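Local atomic coordinates of protein HI_1472 (Haemophilus influenzae, PDB entry 3PSH), a protein that binds molybdate and tungstate, but not sulfate or phosphate, in the periplasm and serves the low-affinity molybdate importer MolBCA as its solute-binding subunit. Residues L24-L29 / G70-V75; S46-Q51 / M66-D71; N19-L24 / V87-N92; T28-V33 / K54-L59. All coordinates share one frame; numbering follows the deposited sequence.

Contact 1 (L24-L29 / G70-V75); sequences LQHQTL and GDLNSV. With MOO (molybdate ion), chain B.
Leu72 lays its two methyl groups over the turn that leads into helix 26-34. Leu72 CD2 sits 3.6 Å from the carbonyl oxygen Leu24 O and also touches Gln25 CA, while reaching the rim of the His26 imidazole near the ring plane, 4.0 Å from His26 ND1. The other branch, Leu72 CD1, comes up to His26 CE1. The histidine thus has an apolar neighbour at the ND1 side of its edge, and ND1, buried here, finds no polar partner. The other ring nitrogen binds the ion: His26 NE2 donates to molybdate O4 at 2.8 Å with a nearly straight 162° angle, the oxyanion oxygen lying near the ring plane. With CG between the backbone N and the carbonyl carbon (chi1 50°), the ring end of His26 turns nearer to Leu72 and to the ion. Gln27 arrives beside it by a bend at chi2, setting OE1 above one imidazole face, toward its rim, and letting Gln27 NE2 donate to molybdate O3, also at 2.8 Å but at a more bent 139°.

Farther from the ion, Leu24 packs against the backbone of 70-75, with CB 3.6 Å from Asp71 O and CD1 4.2 Å from Val75 CG2. One water bridges the two segments, which share no direct hydrogen bond, donating to both Leu24 O and Leu72 O. Tyr196, Arg243 and the backbone N atoms of Gly279 and Tyr280 complete the grip on molybdate, an arrangement typical of the cleft between the two lobes of a class III periplasmic binding protein.

Contact 2 (S46-Q51 / M66-D71); sequences SNWKKQ and MAMPGD
Met68 runs from backbone to sulfur along the residues that precede helix 48-52 and finishes in a Met-aromatic contact with Trp48. Its CB rests on Ser46, with Met68 CB 3.6 Å from Ser46 CA and almost as close to Ser46 CB. The next carbon, CG, stays over Ser46 CA and begins to approach Trp48 CD1. Because the Met68 chain is extended as far as the sulfur (chi2 173°), Met68 SD is delivered to the pyrrole edge of the indole, 3.5 Å from Trp48 NE1. Met68 SD lies close to the plane of the Trp48 five-membered ring, 84° off its normal, and the two side chains cross at about a right angle. The same NE1 makes a weak hydrogen bond to a water that also binds Met66 O.

A single direct hydrogen bond backs this packing: Ser46 N donates to Gly70 O at 2.8 Å. Together these contacts hold the loop 66-71 beside the turn between strand 41-44 and helix 48-52, at the surface of the N-terminal lobe. Val44 of that strand also touches Met68. Asn47 occupies the N-cap position without making a capping bond; Asn47 OD1, buried and without a polar partner, stands 3.4 Å from Asp71 CB.

Contact 3 (N19-L24 / V87-N92); sequences NRAVVL and VVFVTN
Val22 is held on both of its backbone polar atoms by the neighbouring strand: Val22 N donates to Val87 O at 2.8 Å, and Val22 O accepts from Phe89 N at 2.9 Å. Leu24 N then bonds Phe89 O, also at 2.9 Å. One residue reaching to two flanking partners in this way is the signature of parallel pairing, and the segment axes lie only 10° apart. Val88 CA adds a CA-H...O contact to Val22 O.

On one face of the pair, Ala21 CB meets Val87 CG1 at 3.5 Å and approaches the Phe89 ring at its edge, while Val23 CG2 lies beside Phe89 CD2. On the other face, Leu24 CD1 packs 3.7 Å from Val88 CG1. Just past the last bond, Thr91 N donates to the water that Leu24 O also holds.

A second layer fixes these groups. Thr28 of helix 26-34 and Phe151 of helix 132-151 cover Phe89, whereas Met98 and Ile102 of helix 96-103 back Leu24 and Val88. Helices thus flank both faces of the central strand pair in a four-stranded parallel sheet of order 2-1-3-4, typical of the Rossmann-like N-terminal lobe of this binding-protein family.

Contact 4 (T28-V33 / K54-L59); sequences TLNIAV and KNYVRL
Tyr56 spans the gap between the turn 54-59 and helix 26-34, the helix that follows strand 21-24 of the lobe's Rossmann-like sheet. The backbones are well separated, 9.0 Å between Asn30 CA and Tyr56 CA, and the phenol fills the distance. Its CG is anti to the backbone N (Tyr56 chi1 -162°), which carries the ring toward the helix, hydroxyl leading. Tyr56 OH donates to Asn30 OD1 at 2.7 Å, the donor tilted 19° from the carbonyl plane, and the amide and ring planes stand almost perpendicular.

Asn30 is a well-used polar residue in a buried place. OD1 also accepts a hydrogen bond from Tyr319 OH, and ND2 is engaged by Glu284, so the amide's two ends are told apart and its rotation should be fixed. The tyrosine oxygen fits closely against the helix as well, with Tyr56 OH 3.2 Å from Asn30 CA.

Val33, one turn later, points back at the oncoming tyrosine. Val33 CB lies 3.4 Å from Tyr56 OH, and Tyr319 of helix 307-319 packs on both residues, drawing the C-terminal helix into the same core. The apolar part of the contact is made by Val33 CG2, at the ring edge 4.1 Å from Tyr56 CE2.

Overall arrangement
The four contacts build outward from the molybdate site. Contact 3 pairs the two central strands of the sheet, and its strand 21-24 runs directly into helix 26-34, whose first turn carries two of the molybdate-binding residues, His26 and Gln27, of contact 1; the two centres are about 8 Å apart and the contacts share Leu24 and a water. Contact 2, its centre about 7 Å from that of contact 1, continues on the same loop through Gly70 and Asp71 and brings Gln51, which touches the ion, close to His26, with Gln51 OE1 3.5 Å from His26 NE2. Contact 4 uses the later turns of the same helix, its centre about 13 Å from that of contact 1, and meets contact 2 where Trp48 CH2 packs 3.7 Å from Val57 CG2.

Contact 1 (L24-L29 / G70-V75)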
loop_
_atom_site.group_PDB
_atom_site.type_symbol
_atom_site.label_atom_id
_atom_site.label_comp_id
_atom_site.label_asym_id
_atom_site.label_seq_id
_atom_site.Cartn_x
_atom_site.Cartn_y
_atom_site.Cartn_z
ATOM N N LEU A 24 -5.445 6.743 -11.488
ATOM C CA LEU A 24 -6.531 6.988 -10.491
ATOM C C LEU A 24 -6.481 6.090 -9.251
ATOM O O LEU A 24 -7.515 5.622 -8.744
ATOM C CB LEU A 24 -7.939 6.979 -11.184
ATOM C CG LEU A 24 -8.111 8.029 -12.386
ATOM C CD1 LEU A 24 -9.546 7.903 -12.881
ATOM C CD2 LEU A 24 -7.711 9.479 -11.965
ATOM N N GLN A 25 -5.272 5.740 -8.851
ATOM C CA GLN A 25 -5.045 4.832 -7.708
ATOM C C GLN A 25 -3.687 5.242 -7.149
ATOM O O GLN A 25 -2.697 5.307 -7.924
ATOM C CB GLN A 25 -5.021 3.381 -8.208
ATOM C CG GLN A 25 -5.100 2.382 -6.976
ATOM C CD GLN A 25 -4.428 1.075 -7.196
ATOM O OE1 GLN A 25 -5.088 0.006 -7.014
ATOM N NE2 GLN A 25 -3.183 1.084 -7.641
ATOM N N HIS A 26 -3.546 5.552 -5.821
ATOM C CA HIS A 26 -2.312 5.925 -5.178
ATOM C C HIS A 26 -1.248 4.823 -5.137
ATOM O O HIS A 26 -0.073 5.081 -5.253
ATOM C CB HIS A 26 -2.554 6.448 -3.735
ATOM C CG HIS A 26 -3.409 5.541 -2.885
ATOM N ND1 HIS A 26 -4.721 5.249 -3.190
ATOM C CD2 HIS A 26 -3.164 4.925 -1.695
ATOM C CE1 HIS A 26 -5.251 4.475 -2.251
ATOM N NE2 HIS A 26 -4.293 4.201 -1.380
ATOM N N GLN A 27 -1.716 3.576 -5.074
ATOM C CA GLN A 27 -0.751 2.457 -5.008
ATOM C C GLN A 27 0.010 2.365 -6.316
ATOM O O GLN A 27 1.255 2.276 -6.358
ATOM C CB GLN A 27 -1.386 1.113 -4.714
ATOM C CG GLN A 27 -1.974 1.251 -3.260
ATOM C CD GLN A 27 -3.430 1.516 -3.237
ATOM O OE1 GLN A 27 -4.027 2.080 -4.156
ATOM N NE2 GLN A 27 -4.052 1.103 -2.096
ATOM N N THR A 28 -0.761 2.376 -7.408
ATOM C CA THR A 28 -0.061 2.346 -8.707
ATOM C C THR A 28 0.794 3.649 -8.879
ATOM O O THR A 28 1.890 3.571 -9.420
ATOM C CB THR A 28 -1.075 2.330 -9.823
ATOM O OG1 THR A 28 -1.724 1.050 -9.878
ATOM C CG2 THR A 28 -0.412 2.642 -11.163
ATOM N N LEU A 29 0.321 4.830 -8.428
ATOM C CA LEU A 29 1.081 6.058 -8.539
ATOM C C LEU A 29 2.445 5.878 -7.860
ATOM O O LEU A 29 3.436 6.257 -8.425
ATOM C CB LEU A 29 0.254 7.264 -7.966
ATOM C CG LEU A 29 0.906 8.655 -8.094
ATOM C CD1 LEU A 29 1.456 8.864 -9.581
ATOM C CD2 LEU A 29 -0.199 9.642 -7.767
ATOM N N GLY A 70 -10.214 12.646 -11.724
ATOM C CA GLY A 70 -11.060 11.620 -11.096
ATOM C C GLY A 70 -10.417 11.256 -9.746
ATOM O O GLY A 70 -9.543 11.934 -9.396
ATOM N N ASP A 71 -10.991 10.253 -9.099
ATOM C CA ASP A 71 -10.372 9.703 -7.852
ATOM C C ASP A 71 -10.569 8.212 -7.829
ATOM O O ASP A 71 -10.641 7.544 -8.891
ATOM C CB ASP A 71 -10.956 10.518 -6.638
ATOM C CG ASP A 71 -12.438 10.318 -6.382
ATOM O OD1 ASP A 71 -13.086 9.519 -6.976
ATOM O OD2 ASP A 71 -13.025 11.046 -5.549
ATOM N N LEU A 72 -10.541 7.602 -6.610
ATOM C CA LEU A 72 -10.635 6.150 -6.664
ATOM C C LEU A 72 -11.905 5.474 -7.222
ATOM O O LEU A 72 -11.854 4.329 -7.815
ATOM C CB LEU A 72 -10.433 5.555 -5.240
ATOM C CG LEU A 72 -9.044 5.742 -4.650
ATOM C CD1 LEU A 72 -9.114 5.604 -3.135
ATOM C CD2 LEU A 72 -8.079 4.772 -5.242
ATOM N N ASN A 73 -13.034 6.161 -6.999
ATOM C CA ASN A 73 -14.303 5.531 -7.377
ATOM C C ASN A 73 -15.250 6.434 -8.200
ATOM O O ASN A 73 -16.408 6.196 -8.353
ATOM C CB ASN A 73 -14.991 4.968 -6.105
ATOM C CG ASN A 73 -15.383 6.072 -5.161
ATOM O OD1 ASN A 73 -15.210 7.283 -5.436
ATOM N ND2 ASN A 73 -15.788 5.647 -3.959
ATOM N N SER A 74 -14.683 7.428 -8.820
ATOM C CA SER A 74 -15.449 8.415 -9.669
ATOM C C SER A 74 -14.496 8.988 -10.752
ATOM O O SER A 74 -13.241 9.096 -10.562
ATOM C CB SER A 74 -16.090 9.551 -8.837
ATOM O OG SER A 74 -15.096 10.474 -8.315
ATOM N N VAL A 75 -15.075 9.394 -11.906
ATOM C CA VAL A 75 -14.242 10.007 -12.917
ATOM C C VAL A 75 -15.031 11.172 -13.507
ATOM O O VAL A 75 -16.291 11.145 -13.387
ATOM C CB VAL A 75 -13.863 8.971 -13.975
ATOM C CG1 VAL A 75 -15.165 8.388 -14.719
ATOM C CG2 VAL A 75 -12.781 9.600 -15.018
HETATM MO MO MOO B . -4.825 1.273 1.304
HETATM O O1 MOO B . -4.776 1.043 2.979
HETATM O O2 MOO B . -6.368 0.866 0.657
HETATM O O3 MOO B . -3.672 0.271 0.555
HETATM O O4 MOO B . -4.281 2.857 1.023
HETATM O O HOH W 1 -9.690 3.991 -9.563
#

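Contact 2 (S46-Q51 / M66-D71)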
loop_
_atom_site.group_PDB
_atom_site.type_symbol
_atom_site.label_atom_id
_atom_site.label_comp_id
_atom_site.label_asym_id
_atom_site.label_seq_id
_atom_site.Cartn_x
_atom_site.Cartn_y
_atom_site.Cartn_z
ATOM N N SER A 46 -7.612 12.707 -7.500
ATOM C CA SER A 46 -7.675 14.030 -6.854
ATOM C C SER A 46 -7.384 14.003 -5.310
ATOM O O SER A 46 -6.987 15.056 -4.761
ATOM C CB SER A 46 -9.057 14.660 -7.146
ATOM O OG SER A 46 -10.124 13.897 -6.549
ATOM N N ASN A 47 -7.540 12.813 -4.672
ATOM C CA ASN A 47 -7.151 12.622 -3.257
ATOM C C ASN A 47 -5.741 12.101 -3.033
ATOM O O ASN A 47 -5.495 11.446 -1.977
ATOM C CB ASN A 47 -8.232 11.765 -2.563
ATOM C CG ASN A 47 -8.544 10.479 -3.261
ATOM O OD1 ASN A 47 -8.341 10.324 -4.486
ATOM N ND2 ASN A 47 -9.082 9.507 -2.472
ATOM N N TRP A 48 -4.839 12.373 -3.979
ATOM C CA TRP A 48 -3.417 11.871 -3.851
ATOM C C TRP A 48 -2.700 12.374 -2.592
ATOM O O TRP A 48 -2.045 11.557 -1.895
ATOM C CB TRP A 48 -2.642 12.059 -5.143
ATOM C CG TRP A 48 -2.312 13.490 -5.444
ATOM C CD1 TRP A 48 -3.078 14.414 -6.171
ATOM C CD2 TRP A 48 -1.115 14.159 -5.058
ATOM N NE1 TRP A 48 -2.396 15.629 -6.213
ATOM C CE2 TRP A 48 -1.182 15.492 -5.564
ATOM C CE3 TRP A 48 0.020 13.786 -4.273
ATOM C CZ2 TRP A 48 -0.105 16.454 -5.346
ATOM C CZ3 TRP A 48 1.111 14.757 -4.056
ATOM C CH2 TRP A 48 1.011 16.063 -4.579
ATOM N N LYS A 49 -2.896 13.631 -2.199
ATOM C CA LYS A 49 -2.143 14.053 -1.010
ATOM C C LYS A 49 -2.701 13.327 0.238
ATOM O O LYS A 49 -1.955 12.942 1.108
ATOM C CB LYS A 49 -2.318 15.577 -0.820
ATOM C CG LYS A 49 -1.573 16.365 -1.910
ATOM C CD LYS A 49 -1.630 17.950 -1.700
ATOM C CE LYS A 49 -0.955 18.724 -2.899
ATOM N NZ LYS A 49 -1.483 20.169 -2.641
ATOM N N LYS A 50 -3.978 13.179 0.335
ATOM C CA LYS A 50 -4.558 12.450 1.507
ATOM C C LYS A 50 -4.083 10.975 1.573
ATOM O O LYS A 50 -3.580 10.490 2.649
ATOM C CB LYS A 50 -6.066 12.540 1.583
ATOM C CG LYS A 50 -6.561 11.744 2.723
ATOM C CD LYS A 50 -7.942 12.259 3.126
ATOM C CE LYS A 50 -8.374 11.712 4.471
ATOM N NZ LYS A 50 -9.039 10.460 4.042
ATOM N N GLN A 51 -4.130 10.317 0.412
ATOM C CA GLN A 51 -3.853 8.893 0.401
ATOM C C GLN A 51 -2.375 8.546 0.454
ATOM O O GLN A 51 -1.983 7.459 0.963
ATOM C CB GLN A 51 -4.482 8.318 -0.917
ATOM C CG GLN A 51 -6.019 8.283 -0.864
ATOM C CD GLN A 51 -6.593 7.446 0.293
ATOM O OE1 GLN A 51 -6.065 6.427 0.684
ATOM N NE2 GLN A 51 -7.703 7.949 0.889
ATOM N N MET A 66 0.047 18.440 -11.260
ATOM C CA MET A 66 -0.645 17.434 -12.006
ATOM C C MET A 66 -2.162 17.662 -12.038
ATOM O O MET A 66 -2.828 17.925 -10.999
ATOM C CB MET A 66 -0.397 16.077 -11.364
ATOM C CG MET A 66 -0.331 14.852 -12.200
ATOM S SD MET A 66 0.783 14.709 -13.633
ATOM C CE MET A 66 2.313 14.079 -13.012
ATOM N N ALA A 67 -2.745 17.593 -13.236
ATOM C CA ALA A 67 -4.190 17.530 -13.346
ATOM C C ALA A 67 -4.847 16.327 -12.550
ATOM O O ALA A 67 -4.172 15.282 -12.385
ATOM C CB ALA A 67 -4.594 17.406 -14.838
ATOM N N MET A 68 -6.099 16.468 -12.108
ATOM C CA MET A 68 -6.839 15.470 -11.242
ATOM C C MET A 68 -8.243 15.255 -11.749
ATOM O O MET A 68 -9.230 15.841 -11.241
ATOM C CB MET A 68 -6.848 16.025 -9.796
ATOM C CG MET A 68 -5.440 16.017 -9.236
ATOM S SD MET A 68 -5.375 16.851 -7.595
ATOM C CE MET A 68 -5.409 18.607 -8.047
ATOM N N PRO A 69 -8.386 14.419 -12.775
ATOM C CA PRO A 69 -9.668 14.273 -13.457
ATOM C C PRO A 69 -10.568 13.192 -12.901
ATOM O O PRO A 69 -11.500 12.782 -13.563
ATOM C CB PRO A 69 -9.239 13.930 -14.897
ATOM C CG PRO A 69 -8.054 13.007 -14.711
ATOM C CD PRO A 69 -7.302 13.791 -13.585
ATOM N N GLY A 70 -10.214 12.646 -11.724
ATOM C CA GLY A 70 -11.060 11.620 -11.096
ATOM C C GLY A 70 -10.417 11.256 -9.746
ATOM O O GLY A 70 -9.543 11.934 -9.396
ATOM N N ASP A 71 -10.991 10.253 -9.099
ATOM C CA ASP A 71 -10.372 9.703 -7.852
ATOM C C ASP A 71 -10.569 8.212 -7.829
ATOM O O ASP A 71 -10.641 7.544 -8.891
ATOM C CB ASP A 71 -10.956 10.518 -6.638
ATOM C CG ASP A 71 -12.438 10.318 -6.382
ATOM O OD1 ASP A 71 -13.086 9.519 -6.976
ATOM O OD2 ASP A 71 -13.025 11.046 -5.549
HETATM O O HOH W 2 -1.896 17.783 -8.347
#

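Contact 3 (N19-L24 / V87-N92)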
loop_
_atom_site.group_PDB
_atom_site.type_symbol
_atom_site.label_atom_id
_atom_site.label_comp_id
_atom_site.label_asym_id
_atom_site.label_seq_id
_atom_site.Cartn_x
_atom_site.Cartn_y
_atom_site.Cartn_z
ATOM N N ASN A 19 2.581 7.922 -22.925
ATOM C CA ASN A 19 3.171 9.179 -22.471
ATOM C C ASN A 19 2.162 10.098 -21.731
ATOM O O ASN A 19 2.512 11.121 -21.239
ATOM C CB ASN A 19 3.745 9.959 -23.641
ATOM C CG ASN A 19 4.922 9.282 -24.219
ATOM O OD1 ASN A 19 4.889 8.706 -25.359
ATOM N ND2 ASN A 19 5.985 9.319 -23.469
ATOM N N ARG A 20 0.882 9.679 -21.792
ATOM C CA ARG A 20 -0.236 10.469 -21.218
ATOM C C ARG A 20 -1.186 9.641 -20.336
ATOM O O ARG A 20 -2.398 9.671 -20.481
ATOM C CB ARG A 20 -1.024 11.183 -22.338
ATOM C CG ARG A 20 -0.101 12.164 -23.042
ATOM C CD ARG A 20 -0.848 12.952 -24.141
ATOM N NE ARG A 20 -1.543 13.962 -23.353
ATOM C CZ ARG A 20 -1.020 15.053 -22.807
ATOM N NH1 ARG A 20 0.246 15.477 -23.116
ATOM N NH2 ARG A 20 -1.801 15.804 -21.982
ATOM N N ALA A 21 -0.588 8.953 -19.343
ATOM C CA ALA A 21 -1.398 8.032 -18.562
ATOM C C ALA A 21 -2.110 8.869 -17.489
ATOM O O ALA A 21 -1.513 9.871 -16.974
ATOM C CB ALA A 21 -0.439 7.046 -17.847
ATOM N N VAL A 22 -3.286 8.386 -17.095
ATOM C CA VAL A 22 -3.926 9.066 -15.925
ATOM C C VAL A 22 -3.972 7.976 -14.855
ATOM O O VAL A 22 -4.370 6.870 -15.142
ATOM C CB VAL A 22 -5.309 9.620 -16.343
ATOM C CG1 VAL A 22 -6.112 10.012 -15.069
ATOM C CG2 VAL A 22 -5.005 10.907 -17.153
ATOM N N VAL A 23 -3.509 8.290 -13.641
ATOM C CA VAL A 23 -3.362 7.223 -12.653
ATOM C C VAL A 23 -4.311 7.467 -11.474
ATOM O O VAL A 23 -4.048 8.343 -10.654
ATOM C CB VAL A 23 -1.862 7.103 -12.128
ATOM C CG1 VAL A 23 -1.861 5.977 -11.089
ATOM C CG2 VAL A 23 -0.960 6.764 -13.334
ATOM N N LEU A 24 -5.445 6.743 -11.488
ATOM C CA LEU A 24 -6.531 6.988 -10.491
ATOM C C LEU A 24 -6.481 6.090 -9.251
ATOM O O LEU A 24 -7.515 5.622 -8.744
ATOM C CB LEU A 24 -7.939 6.979 -11.184
ATOM C CG LEU A 24 -8.111 8.029 -12.386
ATOM C CD1 LEU A 24 -9.546 7.903 -12.881
ATOM C CD2 LEU A 24 -7.711 9.479 -11.965
ATOM N N VAL A 87 -4.012 6.082 -21.592
ATOM C CA VAL A 87 -4.463 4.960 -20.725
ATOM C C VAL A 87 -4.879 5.552 -19.388
ATOM O O VAL A 87 -4.310 6.569 -19.037
ATOM C CB VAL A 87 -3.261 3.925 -20.512
ATOM C CG1 VAL A 87 -2.044 4.589 -19.782
ATOM C CG2 VAL A 87 -3.756 2.567 -19.892
ATOM N N VAL A 88 -5.786 4.890 -18.658
ATOM C CA VAL A 88 -6.196 5.214 -17.258
ATOM C C VAL A 88 -5.974 3.942 -16.480
ATOM O O VAL A 88 -6.533 2.871 -16.853
ATOM C CB VAL A 88 -7.669 5.605 -17.177
ATOM C CG1 VAL A 88 -8.129 5.987 -15.752
ATOM C CG2 VAL A 88 -7.870 6.914 -18.096
ATOM N N PHE A 89 -5.218 4.085 -15.402
ATOM C CA PHE A 89 -5.128 3.019 -14.396
ATOM C C PHE A 89 -6.179 3.296 -13.370
ATOM O O PHE A 89 -6.304 4.410 -12.947
ATOM C CB PHE A 89 -3.784 3.064 -13.658
ATOM C CG PHE A 89 -2.624 2.616 -14.511
ATOM C CD1 PHE A 89 -2.164 1.257 -14.456
ATOM C CD2 PHE A 89 -1.975 3.541 -15.323
ATOM C CE1 PHE A 89 -1.039 0.858 -15.297
ATOM C CE2 PHE A 89 -0.855 3.141 -16.112
ATOM C CZ PHE A 89 -0.394 1.808 -16.027
ATOM N N VAL A 90 -6.941 2.249 -13.052
ATOM C CA VAL A 90 -7.960 2.379 -11.987
ATOM C C VAL A 90 -7.660 1.332 -10.919
ATOM O O VAL A 90 -7.023 0.297 -11.217
ATOM C CB VAL A 90 -9.428 2.221 -12.541
ATOM C CG1 VAL A 90 -9.648 3.359 -13.608
ATOM C CG2 VAL A 90 -9.763 0.787 -13.076
ATOM N N THR A 91 -8.236 1.513 -9.715
ATOM C CA THR A 91 -8.169 0.449 -8.670
ATOM C C THR A 91 -9.132 -0.708 -9.041
ATOM O O THR A 91 -10.193 -0.529 -9.660
ATOM C CB THR A 91 -8.477 1.082 -7.325
ATOM O OG1 THR A 91 -8.028 0.228 -6.248
ATOM C CG2 THR A 91 -9.925 1.507 -7.184
ATOM N N ASN A 92 -8.805 -1.899 -8.505
ATOM C CA ASN A 92 -9.545 -3.068 -8.814
ATOM C C ASN A 92 -11.013 -3.009 -8.443
ATOM O O ASN A 92 -11.813 -3.610 -9.093
ATOM C CB ASN A 92 -8.899 -4.307 -8.199
ATOM C CG ASN A 92 -8.766 -4.172 -6.690
ATOM O OD1 ASN A 92 -8.063 -3.247 -6.175
ATOM N ND2 ASN A 92 -9.537 -4.961 -5.995
HETATM O O HOH W 1 -9.690 3.991 -9.563
#

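Contact 4 (T28-V33 / K54-L59)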
loop_
_atom_site.group_PDB
_atom_site.type_symbol
_atom_site.label_atom_id
_atom_site.label_comp_id
_atom_site.label_asym_id
_atom_site.label_seq_id
_atom_site.Cartn_x
_atom_site.Cartn_y
_atom_site.Cartn_z
ATOM N N THR A 28 -0.761 2.376 -7.408
ATOM C CA THR A 28 -0.061 2.346 -8.707
ATOM C C THR A 28 0.794 3.649 -8.879
ATOM O O THR A 28 1.890 3.571 -9.420
ATOM C CB THR A 28 -1.075 2.330 -9.823
ATOM O OG1 THR A 28 -1.724 1.050 -9.878
ATOM C CG2 THR A 28 -0.412 2.642 -11.163
ATOM N N LEU A 29 0.321 4.830 -8.428
ATOM C CA LEU A 29 1.081 6.058 -8.539
ATOM C C LEU A 29 2.445 5.878 -7.860
ATOM O O LEU A 29 3.436 6.257 -8.425
ATOM C CB LEU A 29 0.254 7.264 -7.966
ATOM C CG LEU A 29 0.906 8.655 -8.094
ATOM C CD1 LEU A 29 1.456 8.864 -9.581
ATOM C CD2 LEU A 29 -0.199 9.642 -7.767
ATOM N N ASN A 30 2.471 5.323 -6.634
ATOM C CA ASN A 30 3.715 5.218 -5.860
ATOM C C ASN A 30 4.631 4.234 -6.639
ATOM O O ASN A 30 5.800 4.467 -6.721
ATOM C CB ASN A 30 3.334 4.699 -4.450
ATOM C CG ASN A 30 4.555 4.471 -3.578
ATOM O OD1 ASN A 30 5.559 5.229 -3.672
ATOM N ND2 ASN A 30 4.454 3.471 -2.705
ATOM N N ILE A 31 4.068 3.152 -7.145
ATOM C CA ILE A 31 4.894 2.245 -8.025
ATOM C C ILE A 31 5.504 2.997 -9.204
ATOM O O ILE A 31 6.708 2.849 -9.482
ATOM C CB ILE A 31 4.126 0.929 -8.382
ATOM C CG1 ILE A 31 3.843 0.074 -7.109
ATOM C CG2 ILE A 31 4.881 0.170 -9.594
ATOM C CD1 ILE A 31 2.806 -0.959 -7.289
ATOM N N ALA A 32 4.667 3.756 -9.914
ATOM C CA ALA A 32 5.154 4.483 -11.106
ATOM C C ALA A 32 6.236 5.457 -10.736
ATOM O O ALA A 32 7.207 5.627 -11.534
ATOM C CB ALA A 32 4.029 5.279 -11.813
ATOM N N VAL A 33 6.128 6.077 -9.541
ATOM C CA VAL A 33 7.166 6.993 -9.128
ATOM C C VAL A 33 8.456 6.172 -8.980
ATOM O O VAL A 33 9.584 6.616 -9.327
ATOM C CB VAL A 33 6.753 7.724 -7.783
ATOM C CG1 VAL A 33 7.990 8.400 -7.123
ATOM C CG2 VAL A 33 5.613 8.706 -8.049
ATOM N N LYS A 54 0.969 13.903 3.416
ATOM C CA LYS A 54 1.320 15.261 3.036
ATOM C C LYS A 54 2.776 15.397 2.586
ATOM O O LYS A 54 3.129 16.413 1.893
ATOM C CB LYS A 54 0.978 16.241 4.194
ATOM C CG LYS A 54 2.118 16.291 5.244
ATOM C CD LYS A 54 1.688 17.052 6.516
ATOM C CE LYS A 54 2.723 16.842 7.595
ATOM N NZ LYS A 54 4.070 17.406 7.142
ATOM N N ASN A 55 3.692 14.477 2.939
ATOM C CA ASN A 55 5.085 14.666 2.563
ATOM C C ASN A 55 5.446 13.947 1.245
ATOM O O ASN A 55 6.606 14.056 0.789
ATOM C CB ASN A 55 6.043 14.218 3.665
ATOM C CG ASN A 55 5.788 14.993 4.973
ATOM O OD1 ASN A 55 5.743 16.224 4.946
ATOM N ND2 ASN A 55 5.668 14.288 6.096
ATOM N N TYR A 56 4.453 13.229 0.688
ATOM C CA TYR A 56 4.740 12.485 -0.571
ATOM C C TYR A 56 5.308 13.397 -1.670
ATOM O O TYR A 56 6.170 13.010 -2.461
ATOM C CB TYR A 56 3.502 11.772 -1.132
ATOM C CG TYR A 56 3.986 10.721 -2.104
ATOM C CD1 TYR A 56 4.415 9.472 -1.575
ATOM C CD2 TYR A 56 3.930 10.891 -3.486
ATOM C CE1 TYR A 56 4.915 8.408 -2.378
ATOM C CE2 TYR A 56 4.415 9.908 -4.299
ATOM C CZ TYR A 56 4.889 8.639 -3.782
ATOM O OH TYR A 56 5.283 7.712 -4.700
ATOM N N VAL A 57 4.813 14.636 -1.692
ATOM C CA VAL A 57 5.124 15.620 -2.750
ATOM C C VAL A 57 6.649 15.889 -2.660
ATOM O O VAL A 57 7.299 16.268 -3.667
ATOM C CB VAL A 57 4.230 16.896 -2.530
ATOM C CG1 VAL A 57 4.745 17.658 -1.288
ATOM C CG2 VAL A 57 4.165 17.812 -3.795
ATOM N N ARG A 58 7.277 15.622 -1.524
ATOM C CA ARG A 58 8.701 15.774 -1.470
ATOM C C ARG A 58 9.456 14.832 -2.435
ATOM O O ARG A 58 10.571 15.156 -2.941
ATOM C CB ARG A 58 9.272 15.602 -0.060
ATOM C CG ARG A 58 10.784 15.926 -0.025
ATOM C CD ARG A 58 11.373 15.732 1.375
ATOM N NE ARG A 58 11.506 14.288 1.608
ATOM C CZ ARG A 58 12.602 13.612 1.236
ATOM N NH1 ARG A 58 13.601 14.215 0.601
ATOM N NH2 ARG A 58 12.681 12.330 1.425
ATOM N N LEU A 59 8.936 13.623 -2.609
ATOM C CA LEU A 59 9.575 12.557 -3.372
ATOM C C LEU A 59 9.169 12.716 -4.856
ATOM O O LEU A 59 9.860 12.236 -5.767
ATOM C CB LEU A 59 9.035 11.195 -2.892
ATOM C CG LEU A 59 9.274 10.907 -1.351
ATOM C CD1 LEU A 59 8.426 9.618 -0.876
ATOM C CD2 LEU A 59 10.724 10.785 -0.932
#